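Local coordinates for DNA topoisomerase 2-associated protein PAT1 (Saccharomyces cerevisiae, PDB 5LMG) that activates mRNA decapping and represses translation, its C-terminal domain directly engaging the decapping enzyme Dcp2 and the 5'-3' mRNA exonuclease Xrn1, at residues Ser98-Asp103 and Asp158-Ile163; Glu180-Leu185 and Asn236-Lys241; Asp273-Trp278 and Tyr346-Leu351. The protein carries 2 engineered substitutions. All blocks are in the same frame, centred on the assembly; numbering follows the deposited sequence.

In the fold
Following the chain from its N terminus, contact 1 comes first: the turn after helix 95-99 meets helix 151-174, closing a largely helical loop of 54 residues. Helix 178-191 follows next and opens contact 2, which is closed by helix 234-246 after 50 intervening residues. Contact 3 starts later still, where helix 275-286 begins, and is closed by the long helix 329-355 after 67 residues, most of them helical. The three loops thus run in series, neither nesting nor crossing. The centres of the contacts lie about 25 to 26 Å apart and none touches another; contacts 1 and 3 sit on opposite sides of the chain's centre. Together they illustrate how successive long-range pairings join helices distant in sequence across a mainly helical domain.

Contact 1 (Ser98-Asp103 and Asp158-Ile163); sequences SMLSFD and DLFQMI
Leu100 and Phe160 form the apolar half of this contact, which sets a type I beta turn, Met99 to Phe102, against helix 151-174 of the mainly helical Pat1 C-terminal domain. CD2 of Leu100 approaches the ring of Phe160 at its edge, near the ring plane, and lies 3.9 Å from CE2; the two side chains cross at about a right angle. The ring is sent across by a first torsion that sets Phe160 CG anti to the backbone N (chi1 -166°). Leu135 touches both of these residues, while Met109 and Ile106 of helix 103-114 lie against Leu100 and Phe160 respectively.

The turn is closed by a backbone bond from Phe102 N to Met99 O (3.3 Å); another, from Ser101 N to Ser98 O (3.0 Å), precedes it. Phe102 then takes the N-cap position of the next helix, so the turn links helix 95-99 to helix 103-114 and offers Leu100 to helix 151-174. Lys156 NZ, on helix 151-174 itself, hydrogen-bonds to Ser101 O and also makes a long, weak ion pair with Asp103 OD1.

Mixed polar and apolar contact completes the interface. CA of Asp103 is 7.7 Å from CA of Leu159. The two side chains cross obliquely, and a single methyl group, Leu159 CD2, meets both the carboxylate and the methylene of Asp103: OD1 of Asp103 lies 3.5 Å from that carbon and CB of Asp103 3.8 Å.

Contact 2 (Glu180-Leu185 and Asn236-Lys241); sequences EIMGLL and NEIYDK. With EDO (1,2-ethanediol), chain L.
Ile238 fits against Met182 and Leu185 where helix 234-246 packs on helix 178-191, a buried helix-helix contact in the Pat1 domain.

Along the second helix, Asn236 comes first and faces a bound ethanediol, probably from the crystallisation liquor. The backbone O of Asn236 accepts from O1 of the diol at 2.7 Å, and Asn236 ND2 donates to O2 of the diol at 3.0 Å, with an N-H...acceptor angle of 139°. With an alanine here the amide donor would be gone, and the diol would probably be held less firmly, its O2 left without this mate.

Ile238 carries the packing through two branches. Ile238 CG1 stands anti to the carbonyl carbon (chi1 -66°) and carries Ile238 CD1 to within 3.7 Å of Met182 SD, while Ile238 CG2 reaches Leu185 CB at 3.9 Å. The bend at chi2 (-56°) folds Met182 SD back, so that it and Met182 CB both lie against Ile238 CD1. Ala214 and Leu210 of helix 201-216 touch Met182 and Leu185 respectively.

Tyr239 leaves its helix on the side away from 180-185; its OH bonds to Leu284 O, and its ring meets His292 edge-to-face. Tyr239 CD1 lies 3.4 Å from C2 of the diol, and CB of Asp240 is 3.5 Å from the diol's O1.

Contact 3 (Asp273-Trp278 and Tyr346-Leu351); sequences DEAYIW and YQDLNL. With EDO (1,2-ethanediol), chain H.
Trp278 and Leu349 make a CH-pi contact where the start of helix 275-286 leans on helix 329-355. CD1 of Leu349 sits over one face of the indole, 4.2 Å from the centroid of the Trp278 six-membered ring and 22° off its normal, toward the rim of the indole. The two side chains lie side by side and point the same way. With chi1 at 176°, CG of Leu349 lies opposite the backbone N, a torsion that helps set CD1 over the indole face. Closer to the backbone, Trp278 CB packs 3.3 Å from Asp348 O.

One turn back, Ala275 presents its CB to the Asp348 carboxylate, 3.4 Å from OD2. The CA atoms of Ala275 and Asp348 are 5.5 Å apart, a close approach at which the side chain is a single methyl.

Behind this first shell, an Asx turn shapes the entry to the helix: Asp273 OD1 accepts from Ala275 N at 3.2 Å, with an N-H...acceptor angle of 161°. At the N-cap, Glu274 OE2 lies 2.7 Å from O2 of a bound ethanediol, which also hydrogen-bonds to Pro255 O and Glu303 OE2. Lys344, one turn before Asp348, makes salt bridges to both Asp273 OD1 and Asp348 OD2. Phe254 meets the Trp278 ring edge-to-face, and Thr307 and Ile308 of helix 290-322 touch Trp278 and Leu349.

The two carboxylates therefore share a cation. Asp273 OD1 and Asp348 OD2 stand 4.6 Å apart, and the lysine probably offsets their repulsion, so that beside the aromatic and aliphatic contact a polar bridge ties the loop leading into helix 275-286 to helix 329-355.

Contact 1 (Ser98-Asp103 and Asp158-Ile163)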
loop_
_atom_site.group_PDB
_atom_site.type_symbol
_atom_site.label_atom_id
_atom_site.label_comp_id
_atom_site.label_asym_id
_atom_site.label_seq_id
_atom_site.Cartn_x
_atom_site.Cartn_y
_atom_site.Cartn_z
ATOM N N SER A 98 -9.459 2.645 16.923
ATOM C CA SER A 98 -10.627 1.753 16.958
ATOM C C SER A 98 -11.796 2.252 16.105
ATOM O O SER A 98 -12.485 1.425 15.503
ATOM C CB SER A 98 -11.069 1.490 18.389
ATOM O OG SER A 98 -10.247 0.476 18.944
ATOM N N MET A 99 -11.985 3.598 16.006
ATOM C CA MET A 99 -13.033 4.222 15.181
ATOM C C MET A 99 -12.841 3.867 13.697
ATOM O O MET A 99 -13.820 3.749 12.954
ATOM C CB MET A 99 -13.075 5.750 15.384
ATOM C CG MET A 99 -13.813 6.162 16.652
ATOM S SD MET A 99 -14.325 7.911 16.733
ATOM C CE MET A 99 -12.800 8.671 17.219
ATOM N N LEU A 100 -11.577 3.636 13.304
ATOM C CA LEU A 100 -11.147 3.259 11.962
ATOM C C LEU A 100 -11.482 1.790 11.618
ATOM O O LEU A 100 -11.321 1.395 10.469
ATOM C CB LEU A 100 -9.644 3.556 11.792
ATOM C CG LEU A 100 -9.243 4.866 11.093
ATOM C CD1 LEU A 100 -9.711 6.078 11.856
ATOM C CD2 LEU A 100 -7.733 4.962 10.959
ATOM N N SER A 101 -11.944 0.991 12.610
ATOM C CA SER A 101 -12.402 -0.398 12.421
ATOM C C SER A 101 -13.791 -0.407 11.789
ATOM O O SER A 101 -14.210 -1.444 11.295
ATOM C CB SER A 101 -12.503 -1.134 13.754
ATOM O OG SER A 101 -11.236 -1.419 14.314
ATOM N N PHE A 102 -14.523 0.725 11.850
ATOM C CA PHE A 102 -15.886 0.848 11.326
ATOM C C PHE A 102 -15.931 1.681 10.049
ATOM O O PHE A 102 -15.228 2.695 9.960
ATOM C CB PHE A 102 -16.813 1.448 12.394
ATOM C CG PHE A 102 -16.940 0.603 13.642
ATOM C CD1 PHE A 102 -17.874 -0.425 13.715
ATOM C CD2 PHE A 102 -16.108 0.821 14.738
ATOM C CE1 PHE A 102 -17.975 -1.221 14.861
ATOM C CE2 PHE A 102 -16.205 0.019 15.882
ATOM C CZ PHE A 102 -17.140 -0.992 15.936
ATOM N N ASP A 103 -16.760 1.263 9.065
ATOM C CA ASP A 103 -16.919 1.980 7.782
ATOM C C ASP A 103 -17.326 3.430 7.985
ATOM O O ASP A 103 -16.821 4.306 7.280
ATOM C CB ASP A 103 -17.929 1.290 6.861
ATOM C CG ASP A 103 -17.617 -0.158 6.606
ATOM O OD1 ASP A 103 -16.505 -0.448 6.098
ATOM O OD2 ASP A 103 -18.467 -1.005 6.935
ATOM N N ASP A 158 -10.798 -2.455 0.646
ATOM C CA ASP A 158 -10.916 -1.596 -0.541
ATOM C C ASP A 158 -11.388 -0.168 -0.160
ATOM O O ASP A 158 -10.885 0.807 -0.731
ATOM C CB ASP A 158 -11.864 -2.219 -1.589
ATOM C CG ASP A 158 -11.492 -3.611 -2.092
ATOM O OD1 ASP A 158 -10.311 -4.013 -1.938
ATOM O OD2 ASP A 158 -12.373 -4.289 -2.663
ATOM N N LEU A 159 -12.324 -0.058 0.819
ATOM C CA LEU A 159 -12.821 1.230 1.322
ATOM C C LEU A 159 -11.692 2.030 1.989
ATOM O O LEU A 159 -11.497 3.194 1.644
ATOM C CB LEU A 159 -14.017 1.072 2.291
ATOM C CG LEU A 159 -14.624 2.395 2.816
ATOM C CD1 LEU A 159 -15.456 3.094 1.744
ATOM C CD2 LEU A 159 -15.447 2.166 4.079
ATOM N N PHE A 160 -10.974 1.408 2.955
ATOM C CA PHE A 160 -9.852 2.015 3.662
ATOM C C PHE A 160 -8.795 2.481 2.660
ATOM O O PHE A 160 -8.321 3.609 2.766
ATOM C CB PHE A 160 -9.240 1.025 4.661
ATOM C CG PHE A 160 -8.310 1.668 5.661
ATOM C CD1 PHE A 160 -6.998 1.979 5.316
ATOM C CD2 PHE A 160 -8.740 1.958 6.949
ATOM C CE1 PHE A 160 -6.131 2.565 6.247
ATOM C CE2 PHE A 160 -7.876 2.551 7.877
ATOM C CZ PHE A 160 -6.579 2.848 7.516
ATOM N N GLN A 161 -8.489 1.641 1.655
ATOM C CA GLN A 161 -7.538 1.927 0.583
ATOM C C GLN A 161 -7.923 3.189 -0.208
ATOM O O GLN A 161 -7.094 4.087 -0.362
ATOM C CB GLN A 161 -7.399 0.697 -0.341
ATOM C CG GLN A 161 -6.579 0.899 -1.633
ATOM C CD GLN A 161 -5.077 0.923 -1.423
ATOM O OE1 GLN A 161 -4.517 0.179 -0.608
ATOM N NE2 GLN A 161 -4.387 1.762 -2.193
ATOM N N MET A 162 -9.180 3.255 -0.678
ATOM C CA MET A 162 -9.732 4.339 -1.485
ATOM C C MET A 162 -9.789 5.691 -0.742
ATOM O O MET A 162 -9.407 6.713 -1.312
ATOM C CB MET A 162 -11.123 3.931 -2.010
ATOM C CG MET A 162 -11.744 4.926 -2.953
ATOM S SD MET A 162 -13.501 4.612 -3.233
ATOM C CE MET A 162 -14.206 5.271 -1.743
ATOM N N ILE A 163 -10.272 5.695 0.509
ATOM C CA ILE A 163 -10.452 6.920 1.285
ATOM C C ILE A 163 -9.183 7.356 2.029
ATOM O O ILE A 163 -8.687 8.451 1.757
ATOM C CB ILE A 163 -11.689 6.800 2.221
ATOM C CG1 ILE A 163 -12.993 6.792 1.382
ATOM C CG2 ILE A 163 -11.700 7.909 3.301
ATOM C CD1 ILE A 163 -14.314 6.520 2.145
#

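Contact 2 (Glu180-Leu185 and Asn236-Lys241)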
loop_
_atom_site.group_PDB
_atom_site.type_symbol
_atom_site.label_atom_id
_atom_site.label_comp_id
_atom_site.label_asym_id
_atom_site.label_seq_id
_atom_site.Cartn_x
_atom_site.Cartn_y
_atom_site.Cartn_z
ATOM N N GLU A 180 9.352 16.173 8.965
ATOM C CA GLU A 180 8.052 15.551 9.198
ATOM C C GLU A 180 7.913 14.160 8.554
ATOM O O GLU A 180 7.483 13.236 9.248
ATOM C CB GLU A 180 6.912 16.497 8.788
ATOM C CG GLU A 180 6.727 17.660 9.761
ATOM C CD GLU A 180 5.942 18.859 9.261
ATOM O OE1 GLU A 180 5.647 18.923 8.044
ATOM O OE2 GLU A 180 5.655 19.761 10.082
ATOM N N ILE A 181 8.310 14.002 7.263
ATOM C CA ILE A 181 8.290 12.715 6.536
ATOM C C ILE A 181 9.247 11.721 7.214
ATOM O O ILE A 181 8.854 10.574 7.451
ATOM C CB ILE A 181 8.587 12.872 5.015
ATOM C CG1 ILE A 181 7.511 13.735 4.333
ATOM C CG2 ILE A 181 8.696 11.496 4.312
ATOM C CD1 ILE A 181 8.053 14.631 3.243
ATOM N N MET A 182 10.474 12.184 7.575
ATOM C CA MET A 182 11.472 11.365 8.279
ATOM C C MET A 182 10.885 10.892 9.608
ATOM O O MET A 182 10.977 9.703 9.920
ATOM C CB MET A 182 12.809 12.107 8.471
ATOM C CG MET A 182 13.574 12.379 7.166
ATOM S SD MET A 182 13.928 10.909 6.162
ATOM C CE MET A 182 13.014 11.293 4.709
ATOM N N GLY A 183 10.183 11.800 10.299
ATOM C CA GLY A 183 9.477 11.515 11.544
ATOM C C GLY A 183 8.478 10.371 11.408
ATOM O O GLY A 183 8.463 9.466 12.246
ATOM N N LEU A 184 7.674 10.369 10.321
ATOM C CA LEU A 184 6.663 9.328 10.069
ATOM C C LEU A 184 7.285 7.969 9.764
ATOM O O LEU A 184 6.775 6.949 10.224
ATOM C CB LEU A 184 5.662 9.743 8.963
ATOM C CG LEU A 184 4.792 10.991 9.222
ATOM C CD1 LEU A 184 3.967 11.326 7.999
ATOM C CD2 LEU A 184 3.863 10.796 10.419
ATOM N N LEU A 185 8.404 7.957 9.026
ATOM C CA LEU A 185 9.143 6.736 8.689
ATOM C C LEU A 185 9.701 6.076 9.952
ATOM O O LEU A 185 9.581 4.856 10.115
ATOM C CB LEU A 185 10.288 7.063 7.722
ATOM C CG LEU A 185 9.919 7.096 6.244
ATOM C CD1 LEU A 185 10.873 7.998 5.475
ATOM C CD2 LEU A 185 9.888 5.699 5.651
ATOM N N ASN A 236 19.301 8.729 3.620
ATOM C CA ASN A 236 20.164 7.566 3.370
ATOM C C ASN A 236 20.253 6.675 4.630
ATOM O O ASN A 236 20.094 5.452 4.536
ATOM C CB ASN A 236 21.561 7.992 2.886
ATOM C CG ASN A 236 21.560 8.715 1.553
ATOM O OD1 ASN A 236 22.056 9.840 1.436
ATOM N ND2 ASN A 236 20.993 8.102 0.518
ATOM N N GLU A 237 20.401 7.313 5.813
ATOM C CA GLU A 237 20.448 6.642 7.115
ATOM C C GLU A 237 19.102 5.941 7.450
ATOM O O GLU A 237 19.105 4.783 7.876
ATOM C CB GLU A 237 20.848 7.633 8.244
ATOM C CG GLU A 237 22.226 8.262 8.093
ATOM C CD GLU A 237 23.379 7.298 7.877
ATOM O OE1 GLU A 237 23.496 6.320 8.652
ATOM O OE2 GLU A 237 24.150 7.507 6.913
ATOM N N ILE A 238 17.968 6.642 7.253
ATOM C CA ILE A 238 16.646 6.124 7.585
ATOM C C ILE A 238 16.233 5.004 6.606
ATOM O O ILE A 238 15.695 3.987 7.056
ATOM C CB ILE A 238 15.604 7.262 7.751
ATOM C CG1 ILE A 238 16.002 8.123 8.997
ATOM C CG2 ILE A 238 14.167 6.691 7.878
ATOM C CD1 ILE A 238 15.207 9.321 9.270
ATOM N N TYR A 239 16.551 5.158 5.299
ATOM C CA TYR A 239 16.304 4.123 4.282
ATOM C C TYR A 239 17.017 2.824 4.722
ATOM O O TYR A 239 16.412 1.751 4.678
ATOM C CB TYR A 239 16.821 4.560 2.883
ATOM C CG TYR A 239 16.762 3.446 1.853
ATOM C CD1 TYR A 239 17.812 2.534 1.718
ATOM C CD2 TYR A 239 15.638 3.272 1.046
ATOM C CE1 TYR A 239 17.741 1.473 0.813
ATOM C CE2 TYR A 239 15.557 2.214 0.135
ATOM C CZ TYR A 239 16.615 1.323 0.015
ATOM O OH TYR A 239 16.554 0.273 -0.873
ATOM N N ASP A 240 18.302 2.938 5.147
ATOM C CA ASP A 240 19.092 1.798 5.590
ATOM C C ASP A 240 18.503 1.106 6.820
ATOM O O ASP A 240 18.568 -0.122 6.892
ATOM C CB ASP A 240 20.564 2.165 5.794
ATOM C CG ASP A 240 21.459 0.945 5.762
ATOM O OD1 ASP A 240 21.519 0.275 4.693
ATOM O OD2 ASP A 240 22.044 0.611 6.819
ATOM N N LYS A 241 17.912 1.875 7.766
ATOM C CA LYS A 241 17.240 1.306 8.951
ATOM C C LYS A 241 16.011 0.483 8.507
ATOM O O LYS A 241 15.805 -0.636 8.995
ATOM C CB LYS A 241 16.833 2.400 9.951
ATOM C CG LYS A 241 18.015 3.005 10.710
ATOM C CD LYS A 241 17.579 4.176 11.589
ATOM C CE LYS A 241 18.609 5.296 11.625
ATOM N NZ LYS A 241 19.857 4.896 12.332
HETATM C C1 EDO L . 21.407 4.568 1.594
HETATM O O1 EDO L . 21.075 3.720 2.673
HETATM C C2 EDO L . 20.496 4.247 0.393
HETATM O O2 EDO L . 20.391 5.367 -0.453
#

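Contact 3 (Asp273-Trp278 and Tyr346-Leu351)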
loop_
_atom_site.group_PDB
_atom_site.type_symbol
_atom_site.label_atom_id
_atom_site.label_comp_id
_atom_site.label_asym_id
_atom_site.label_seq_id
_atom_site.Cartn_x
_atom_site.Cartn_y
_atom_site.Cartn_z
ATOM N N ASP A 273 -3.991 -9.289 -9.004
ATOM C CA ASP A 273 -3.339 -8.001 -9.270
ATOM C C ASP A 273 -2.191 -7.808 -8.266
ATOM O O ASP A 273 -2.435 -7.627 -7.068
ATOM C CB ASP A 273 -4.339 -6.832 -9.212
ATOM C CG ASP A 273 -3.847 -5.515 -9.802
ATOM O OD1 ASP A 273 -2.615 -5.350 -9.960
ATOM O OD2 ASP A 273 -4.692 -4.638 -10.079
ATOM N N GLU A 274 -0.944 -7.882 -8.761
ATOM C CA GLU A 274 0.241 -7.718 -7.921
ATOM C C GLU A 274 1.055 -6.465 -8.282
ATOM O O GLU A 274 2.219 -6.340 -7.856
ATOM C CB GLU A 274 1.097 -9.002 -7.910
ATOM C CG GLU A 274 0.404 -10.139 -7.169
ATOM C CD GLU A 274 1.233 -11.325 -6.713
ATOM O OE1 GLU A 274 2.235 -11.654 -7.384
ATOM O OE2 GLU A 274 0.839 -11.963 -5.710
ATOM N N ALA A 275 0.416 -5.508 -9.013
ATOM C CA ALA A 275 1.012 -4.226 -9.425
ATOM C C ALA A 275 1.554 -3.429 -8.239
ATOM O O ALA A 275 2.657 -2.889 -8.337
ATOM C CB ALA A 275 0.016 -3.389 -10.213
ATOM N N TYR A 276 0.810 -3.409 -7.106
ATOM C CA TYR A 276 1.211 -2.728 -5.865
ATOM C C TYR A 276 2.513 -3.337 -5.260
ATOM O O TYR A 276 3.229 -2.631 -4.552
ATOM C CB TYR A 276 0.063 -2.751 -4.828
ATOM C CG TYR A 276 -0.166 -4.100 -4.181
ATOM C CD1 TYR A 276 -0.820 -5.121 -4.867
ATOM C CD2 TYR A 276 0.263 -4.354 -2.879
ATOM C CE1 TYR A 276 -1.009 -6.375 -4.288
ATOM C CE2 TYR A 276 0.073 -5.605 -2.288
ATOM C CZ TYR A 276 -0.578 -6.607 -2.993
ATOM O OH TYR A 276 -0.778 -7.846 -2.441
ATOM N N ILE A 277 2.789 -4.639 -5.512
ATOM C CA ILE A 277 4.007 -5.299 -5.008
ATOM C C ILE A 277 5.208 -4.788 -5.798
ATOM O O ILE A 277 6.220 -4.417 -5.200
ATOM C CB ILE A 277 3.917 -6.856 -5.016
ATOM C CG1 ILE A 277 2.742 -7.360 -4.147
ATOM C CG2 ILE A 277 5.251 -7.472 -4.562
ATOM C CD1 ILE A 277 2.395 -8.858 -4.269
ATOM N N TRP A 278 5.087 -4.781 -7.150
ATOM C CA TRP A 278 6.157 -4.298 -8.032
ATOM C C TRP A 278 6.368 -2.793 -7.874
ATOM O O TRP A 278 7.494 -2.343 -8.040
ATOM C CB TRP A 278 5.919 -4.711 -9.499
ATOM C CG TRP A 278 5.882 -6.203 -9.690
ATOM C CD1 TRP A 278 4.769 -6.976 -9.868
ATOM C CD2 TRP A 278 6.994 -7.112 -9.594
ATOM N NE1 TRP A 278 5.120 -8.306 -9.922
ATOM C CE2 TRP A 278 6.478 -8.420 -9.736
ATOM C CE3 TRP A 278 8.380 -6.947 -9.400
ATOM C CZ2 TRP A 278 7.304 -9.558 -9.724
ATOM C CZ3 TRP A 278 9.193 -8.074 -9.357
ATOM C CH2 TRP A 278 8.656 -9.361 -9.515
ATOM N N TYR A 346 4.105 -7.273 -18.245
ATOM C CA TYR A 346 5.287 -6.620 -18.824
ATOM C C TYR A 346 5.543 -5.270 -18.141
ATOM O O TYR A 346 6.660 -5.018 -17.681
ATOM C CB TYR A 346 5.092 -6.355 -20.334
ATOM C CG TYR A 346 5.170 -7.547 -21.269
ATOM C CD1 TYR A 346 5.677 -8.770 -20.839
ATOM C CD2 TYR A 346 4.769 -7.439 -22.597
ATOM C CE1 TYR A 346 5.781 -9.854 -21.708
ATOM C CE2 TYR A 346 4.884 -8.513 -23.478
ATOM C CZ TYR A 346 5.375 -9.724 -23.025
ATOM O OH TYR A 346 5.456 -10.793 -23.887
ATOM N N GLN A 347 4.485 -4.422 -18.067
ATOM C CA GLN A 347 4.508 -3.073 -17.502
ATOM C C GLN A 347 4.800 -3.056 -16.003
ATOM O O GLN A 347 5.608 -2.231 -15.572
ATOM C CB GLN A 347 3.211 -2.312 -17.815
ATOM C CG GLN A 347 3.040 -1.924 -19.283
ATOM C CD GLN A 347 1.586 -1.734 -19.675
ATOM O OE1 GLN A 347 0.702 -1.477 -18.842
ATOM N NE2 GLN A 347 1.306 -1.868 -20.963
ATOM N N ASP A 348 4.158 -3.953 -15.216
ATOM C CA ASP A 348 4.355 -4.027 -13.761
ATOM C C ASP A 348 5.792 -4.424 -13.424
ATOM O O ASP A 348 6.420 -3.789 -12.577
ATOM C CB ASP A 348 3.343 -4.975 -13.091
ATOM C CG ASP A 348 1.894 -4.507 -13.146
ATOM O OD1 ASP A 348 1.655 -3.333 -13.540
ATOM O OD2 ASP A 348 0.999 -5.312 -12.810
ATOM N N LEU A 349 6.327 -5.422 -14.137
ATOM C CA LEU A 349 7.700 -5.869 -13.959
ATOM C C LEU A 349 8.705 -4.781 -14.422
ATOM O O LEU A 349 9.661 -4.512 -13.697
ATOM C CB LEU A 349 7.935 -7.218 -14.665
ATOM C CG LEU A 349 9.364 -7.797 -14.659
ATOM C CD1 LEU A 349 9.896 -8.017 -13.235
ATOM C CD2 LEU A 349 9.423 -9.090 -15.460
ATOM N N ASN A 350 8.460 -4.132 -15.580
ATOM C CA ASN A 350 9.347 -3.071 -16.079
ATOM C C ASN A 350 9.367 -1.825 -15.189
ATOM O O ASN A 350 10.377 -1.137 -15.170
ATOM C CB ASN A 350 9.063 -2.717 -17.539
ATOM C CG ASN A 350 9.724 -3.692 -18.471
ATOM O OD1 ASN A 350 10.900 -4.031 -18.318
ATOM N ND2 ASN A 350 8.984 -4.181 -19.451
ATOM N N LEU A 351 8.303 -1.571 -14.403
ATOM C CA LEU A 351 8.274 -0.474 -13.427
ATOM C C LEU A 351 9.446 -0.673 -12.436
ATOM O O LEU A 351 10.195 0.265 -12.162
ATOM C CB LEU A 351 6.915 -0.443 -12.673
ATOM C CG LEU A 351 6.747 0.574 -11.512
ATOM C CD1 LEU A 351 6.957 2.021 -11.983
ATOM C CD2 LEU A 351 5.370 0.450 -10.880
HETATM C C1 EDO H . 3.138 -15.420 -6.692
HETATM O O1 EDO H . 3.669 -14.287 -7.364
HETATM C C2 EDO H . 3.137 -15.155 -5.169
HETATM O O2 EDO H . 2.177 -14.156 -4.805
#